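Local coordinates for protein 6-carboxyhexanoate--coa ligase (Bacillus subtilis, PDB 5FLG) that belongs to the 6-carboxyhexanoate--CoA ligase family and binds a nucleotide analogue, pimelic acid and magnesium in adjoining sites, at residues Lys173-Leu178 against Gly226-Phe231; Val188-Cys193 against Lys208-Gln213. All blocks are in the same frame, centred on the assembly; numbering follows the deposited sequence.

Both interactions reach the seven-stranded mixed sheet, in which strands 188-194 and 227-232 are antiparallel neighbours, and their centres lie 9 Å apart. Four pairs tie them together. R228 NE of interaction 1 forms a salt bridge with E191 OE2 of interaction 2 at 2.6 Å; F231 N lies 2.7 Å from A190 O, a probable hydrogen bond; C193 SG packs on R228 CZ at 3.5 Å; and A175 CB rests 3.3 Å from Y212 OH. Each interaction supplies residues to the ligand site. L178 and R228 meet the nucleotide analogue ANP, while A175, C193 and Y212 border pimelic acid, so the two ligands share one helix-on-sheet cleft, with interaction 2 running from there to the protein's edge.

Interaction 1 of 2, residues Lys173-Leu178 against Gly226-Phe231; sequences KEALAL and GCRVFF. With ANP (phosphoaminophosphonic acid-adenylate ester), chain D.
R228 has a leucine methyl over one face of its guanidinium and the sugar oxygen of ANP at the edge, and no hydrogen bond joins helix 173-178 to strand 227-231. L178 CD1 sits over that face, offset toward its rim and 3.7 Å from R228 NH2. A175 CA approaches the edge beside NH2, whereas on the far side NH1 donates to ANP O4' at 2.9 Å, with an N-H...O angle of 162°, and ANP O5' lies in the guanidinium plane. The arginine chain extends from the strand with CG anti to the backbone N (chi1 -153°) and bends at chi2, which lays its CB, CG and CD along the ribose. NE is paired with E191 and NH2 bonded to Y204, so polar partners on several sides fix its rotation. L178 also serves the ligand: its CD1 is 3.4 Å from ANP C6 on the adenine, and its other methyl, CD2, meets F230 CZ obliquely at 4.2 Å. The helix and strand axes stay 13.0 Å apart, nearly parallel at 17°, so the long arginine, the leucine and the phenylalanine span most of the gap. This is a helix packed on a mixed sheet, with the ANP-binding pocket at their junction.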
# COMPACT_ATOMS: atom_id res chain seq x y z
N LYS A 173 5.30 -16.95 16.02
CA LYS A 173 3.88 -16.80 15.72
C LYS A 173 3.59 -16.74 14.22
O LYS A 173 2.72 -17.45 13.71
CB LYS A 173 3.32 -15.56 16.36
CG LYS A 173 1.82 -15.51 16.26
CD LYS A 173 1.28 -14.25 16.93
CE LYS A 173 1.92 -13.01 16.32
NZ LYS A 173 1.09 -11.85 16.60
N GLU A 174 4.37 -15.94 13.51
CA GLU A 174 4.22 -15.80 12.08
C GLU A 174 4.57 -17.08 11.34
O GLU A 174 3.79 -17.54 10.53
CB GLU A 174 5.03 -14.61 11.56
CG GLU A 174 4.43 -13.26 11.95
CD GLU A 174 5.43 -12.08 11.97
OE1 GLU A 174 6.61 -12.22 11.57
OE2 GLU A 174 5.03 -10.98 12.38
N ALA A 175 5.68 -17.71 11.70
CA ALA A 175 6.12 -18.86 11.00
C ALA A 175 5.16 -20.02 11.22
O ALA A 175 4.89 -20.80 10.30
CB ALA A 175 7.50 -19.25 11.46
N LEU A 176 4.76 -20.21 12.48
CA LEU A 176 3.89 -21.33 12.80
C LEU A 176 2.49 -21.13 12.19
O LEU A 176 1.83 -22.10 11.77
CB LEU A 176 3.85 -21.59 14.31
CG LEU A 176 3.09 -22.82 14.83
CD1 LEU A 176 3.43 -24.12 14.08
CD2 LEU A 176 3.36 -22.98 16.31
N ALA A 177 2.03 -19.88 12.12
CA ALA A 177 0.76 -19.63 11.44
C ALA A 177 0.85 -20.01 9.97
O ALA A 177 -0.08 -20.66 9.42
CB ALA A 177 0.34 -18.20 11.57
N LEU A 178 1.94 -19.56 9.33
CA LEU A 178 2.18 -19.90 7.94
C LEU A 178 2.26 -21.41 7.72
O LEU A 178 1.62 -21.95 6.82
CB LEU A 178 3.46 -19.23 7.44
CG LEU A 178 3.72 -19.35 5.94
CD1 LEU A 178 4.64 -18.23 5.46
CD2 LEU A 178 4.33 -20.71 5.62
N GLY A 226 18.13 -17.04 2.94
CA GLY A 226 17.07 -17.78 3.60
C GLY A 226 16.56 -18.85 2.65
O GLY A 226 17.10 -19.04 1.58
N CYS A 227 15.47 -19.52 3.03
CA CYS A 227 14.88 -20.56 2.18
C CYS A 227 13.44 -20.79 2.64
O CYS A 227 13.14 -20.78 3.84
CB CYS A 227 15.68 -21.84 2.29
SG CYS A 227 14.90 -23.36 1.67
N ARG A 228 12.56 -20.90 1.66
CA ARG A 228 11.21 -21.31 1.89
C ARG A 228 10.83 -22.18 0.67
O ARG A 228 10.56 -21.66 -0.40
CB ARG A 228 10.30 -20.09 2.00
CG ARG A 228 9.05 -20.30 2.84
CD ARG A 228 9.46 -20.42 4.28
NE ARG A 228 8.39 -20.28 5.27
CZ ARG A 228 8.33 -19.29 6.15
NH1 ARG A 228 9.03 -18.16 5.97
NH2 ARG A 228 7.60 -19.44 7.24
N VAL A 229 10.75 -23.48 0.88
CA VAL A 229 10.36 -24.42 -0.18
C VAL A 229 9.21 -25.28 0.31
O VAL A 229 9.28 -25.84 1.43
CB VAL A 229 11.53 -25.37 -0.54
CG1 VAL A 229 11.13 -26.31 -1.65
CG2 VAL A 229 12.74 -24.56 -0.96
N PHE A 230 8.22 -25.48 -0.57
CA PHE A 230 7.11 -26.37 -0.30
C PHE A 230 7.23 -27.55 -1.25
O PHE A 230 7.17 -27.37 -2.45
CB PHE A 230 5.75 -25.68 -0.57
CG PHE A 230 5.51 -24.42 0.22
CD1 PHE A 230 6.17 -24.20 1.42
CD2 PHE A 230 4.55 -23.52 -0.18
CE1 PHE A 230 5.96 -23.03 2.12
CE2 PHE A 230 4.30 -22.36 0.56
CZ PHE A 230 5.03 -22.12 1.71
N PHE A 231 7.32 -28.74 -0.69
CA PHE A 231 7.42 -29.93 -1.49
C PHE A 231 6.01 -30.42 -1.81
O PHE A 231 5.21 -30.69 -0.90
CB PHE A 231 8.21 -30.98 -0.73
CG PHE A 231 9.67 -30.63 -0.56
CD1 PHE A 231 10.59 -31.00 -1.53
CD2 PHE A 231 10.12 -29.92 0.55
CE1 PHE A 231 11.93 -30.68 -1.38
CE2 PHE A 231 11.45 -29.57 0.69
CZ PHE A 231 12.36 -29.95 -0.28
PG ANP D . 10.44 -10.46 7.70
O1G ANP D . 10.21 -8.99 7.92
O2G ANP D . 11.85 -10.87 8.06
O3G ANP D . 9.43 -11.37 8.31
PB ANP D . 9.85 -12.11 5.31
O1B ANP D . 8.60 -12.56 5.98
O2B ANP D . 9.96 -11.84 3.86
N3B ANP D . 10.32 -10.60 6.01
PA ANP D . 11.05 -14.23 6.85
O1A ANP D . 12.35 -14.36 7.48
O2A ANP D . 9.77 -14.12 7.63
O3A ANP D . 11.07 -13.11 5.70
O5' ANP D . 10.93 -15.57 5.88
C5' ANP D . 12.08 -16.14 5.32
C4' ANP D . 11.82 -16.45 3.84
O4' ANP D . 10.66 -17.29 3.75
C3' ANP D . 11.52 -15.20 3.03
O3' ANP D . 12.69 -14.66 2.44
C2' ANP D . 10.61 -15.71 1.96
O2' ANP D . 11.40 -16.34 0.95
C1' ANP D . 9.84 -16.77 2.70
N9 ANP D . 8.59 -16.19 3.19
C8 ANP D . 8.41 -15.32 4.25
N7 ANP D . 7.09 -15.08 4.43
C5 ANP D . 6.42 -15.77 3.45
C6 ANP D . 5.03 -15.94 3.02
N6 ANP D . 4.01 -15.31 3.62
N1 ANP D . 4.77 -16.76 1.97
C2 ANP D . 5.76 -17.37 1.31
N3 ANP D . 7.05 -17.34 1.68
C4 ANP D . 7.42 -16.47 2.65

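Interaction 2 of 2, residues Val188-Cys193 against Lys208-Gln213; sequences VVAELC and KKMGYQ. With PML (pimelic acid), chain C.
K208 reaches to the start of strand 188-193 and sets its NZ 2.9 Å from V188 O, a weak hydrogen bond. Its chain is extended to CE and turns only at chi4 (71°), which brings the ammonium round to the carbonyl. S183 O and H185 O also accept from this NZ, so one exposed lysine gathers backbone oxygens around the end of helix 170-184 and the start of the strand. This is the solvent side. Nearer the core, A190 CB meets M210 CE at 4.4 Å, a light apolar touch backed by helix 89-102 through L100 and L99. Strand 203-207 lies between strands 188-194 and 211-215 in the mixed sheet, antiparallel to both, which explains why no backbone bond spans this pair; V189 and A190 face F231 in a classic beta bulge. The turn from M210 into strand 211-213 is braced by Q213 NE2, which donates to M210 O at 3.0 Å and 169°, in the carbonyl plane on a lone pair. Against the loose K208 end, the buried end packs on pimelic acid: Y212 OH donates to PML O11 at 2.7 Å, at the ring's edge near its plane, and C193 SG lies 3.8 Å from PML C5.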
# COMPACT_ATOMS: atom_id res chain seq x y z
N VAL A 188 0.48 -30.39 -0.15
CA VAL A 188 1.78 -30.14 0.44
C VAL A 188 2.25 -31.25 1.35
O VAL A 188 1.67 -31.49 2.43
CB VAL A 188 1.81 -28.79 1.25
CG1 VAL A 188 3.21 -28.56 1.81
CG2 VAL A 188 1.41 -27.63 0.39
N VAL A 189 3.39 -31.84 1.02
CA VAL A 189 3.94 -32.95 1.78
C VAL A 189 4.86 -32.41 2.88
O VAL A 189 4.99 -32.98 3.94
CB VAL A 189 4.74 -33.87 0.85
CG1 VAL A 189 5.51 -34.93 1.63
CG2 VAL A 189 3.80 -34.54 -0.16
N ALA A 190 5.59 -31.35 2.58
CA ALA A 190 6.55 -30.83 3.55
C ALA A 190 7.05 -29.45 3.18
O ALA A 190 6.97 -29.02 2.01
CB ALA A 190 7.70 -31.79 3.69
N GLU A 191 7.52 -28.73 4.21
CA GLU A 191 8.03 -27.36 4.04
C GLU A 191 9.41 -27.30 4.69
O GLU A 191 9.66 -27.98 5.67
CB GLU A 191 7.09 -26.32 4.65
CG GLU A 191 7.74 -24.92 4.71
CD GLU A 191 6.94 -23.86 5.49
OE1 GLU A 191 5.92 -24.17 6.17
OE2 GLU A 191 7.36 -22.67 5.45
N LEU A 192 10.35 -26.68 3.99
CA LEU A 192 11.65 -26.41 4.54
C LEU A 192 11.84 -24.90 4.59
O LEU A 192 11.59 -24.20 3.61
CB LEU A 192 12.69 -27.04 3.64
CG LEU A 192 14.15 -26.71 3.89
CD1 LEU A 192 14.66 -27.30 5.21
CD2 LEU A 192 14.94 -27.22 2.71
N CYS A 193 12.32 -24.40 5.73
CA CYS A 193 12.39 -22.98 5.95
C CYS A 193 13.59 -22.58 6.80
O CYS A 193 13.90 -23.24 7.80
CB CYS A 193 11.13 -22.48 6.64
SG CYS A 193 11.29 -20.77 7.28
N LYS A 208 2.67 -32.91 7.87
CA LYS A 208 1.40 -33.29 8.46
C LYS A 208 1.67 -34.27 9.56
O LYS A 208 1.09 -34.16 10.63
CB LYS A 208 0.49 -33.92 7.42
CG LYS A 208 -0.26 -32.95 6.54
CD LYS A 208 -0.96 -33.70 5.41
CE LYS A 208 -1.77 -32.77 4.51
NZ LYS A 208 -0.93 -31.90 3.65
N LYS A 209 2.67 -35.12 9.37
CA LYS A 209 2.97 -36.11 10.39
C LYS A 209 3.91 -35.61 11.46
O LYS A 209 3.67 -35.83 12.64
CB LYS A 209 3.53 -37.36 9.76
CG LYS A 209 2.49 -38.02 8.87
CD LYS A 209 2.95 -39.38 8.37
CE LYS A 209 4.06 -39.21 7.35
NZ LYS A 209 3.66 -38.21 6.33
N MET A 210 5.04 -35.05 11.06
CA MET A 210 6.03 -34.67 12.04
C MET A 210 5.64 -33.37 12.76
O MET A 210 6.31 -32.96 13.71
CB MET A 210 7.39 -34.52 11.39
CG MET A 210 7.43 -33.56 10.21
SD MET A 210 9.09 -33.37 9.53
CE MET A 210 8.69 -32.84 7.88
N GLY A 211 4.63 -32.67 12.26
CA GLY A 211 4.32 -31.33 12.74
C GLY A 211 5.38 -30.28 12.40
O GLY A 211 5.97 -30.29 11.31
N TYR A 212 5.64 -29.39 13.35
CA TYR A 212 6.58 -28.25 13.18
C TYR A 212 7.85 -28.53 13.94
O TYR A 212 7.88 -28.46 15.18
CB TYR A 212 5.93 -26.98 13.69
CG TYR A 212 6.72 -25.67 13.51
CD1 TYR A 212 6.61 -24.95 12.33
CD2 TYR A 212 7.27 -25.03 14.60
CE1 TYR A 212 7.16 -23.70 12.20
CE2 TYR A 212 7.88 -23.78 14.48
CZ TYR A 212 7.82 -23.12 13.27
OH TYR A 212 8.43 -21.92 13.08
N GLN A 213 8.89 -28.91 13.21
CA GLN A 213 10.13 -29.39 13.79
C GLN A 213 11.14 -28.27 13.70
O GLN A 213 11.70 -28.04 12.64
CB GLN A 213 10.63 -30.62 13.04
CG GLN A 213 9.75 -31.85 13.22
CD GLN A 213 10.00 -32.56 14.54
OE1 GLN A 213 11.09 -32.50 15.12
NE2 GLN A 213 8.97 -33.22 15.04
C1 PML C . 11.10 -20.44 14.59
O11 PML C . 10.36 -21.43 14.91
O12 PML C . 11.80 -19.85 15.49
C2 PML C . 11.42 -20.27 13.10
C3 PML C . 11.14 -18.91 12.47
C4 PML C . 12.11 -18.55 11.32
C5 PML C . 11.43 -18.11 10.04
C6 PML C . 11.98 -16.82 9.44
C7 PML C . 11.85 -15.64 10.40
O71 PML C . 10.71 -15.31 10.80
O72 PML C . 12.86 -14.94 10.67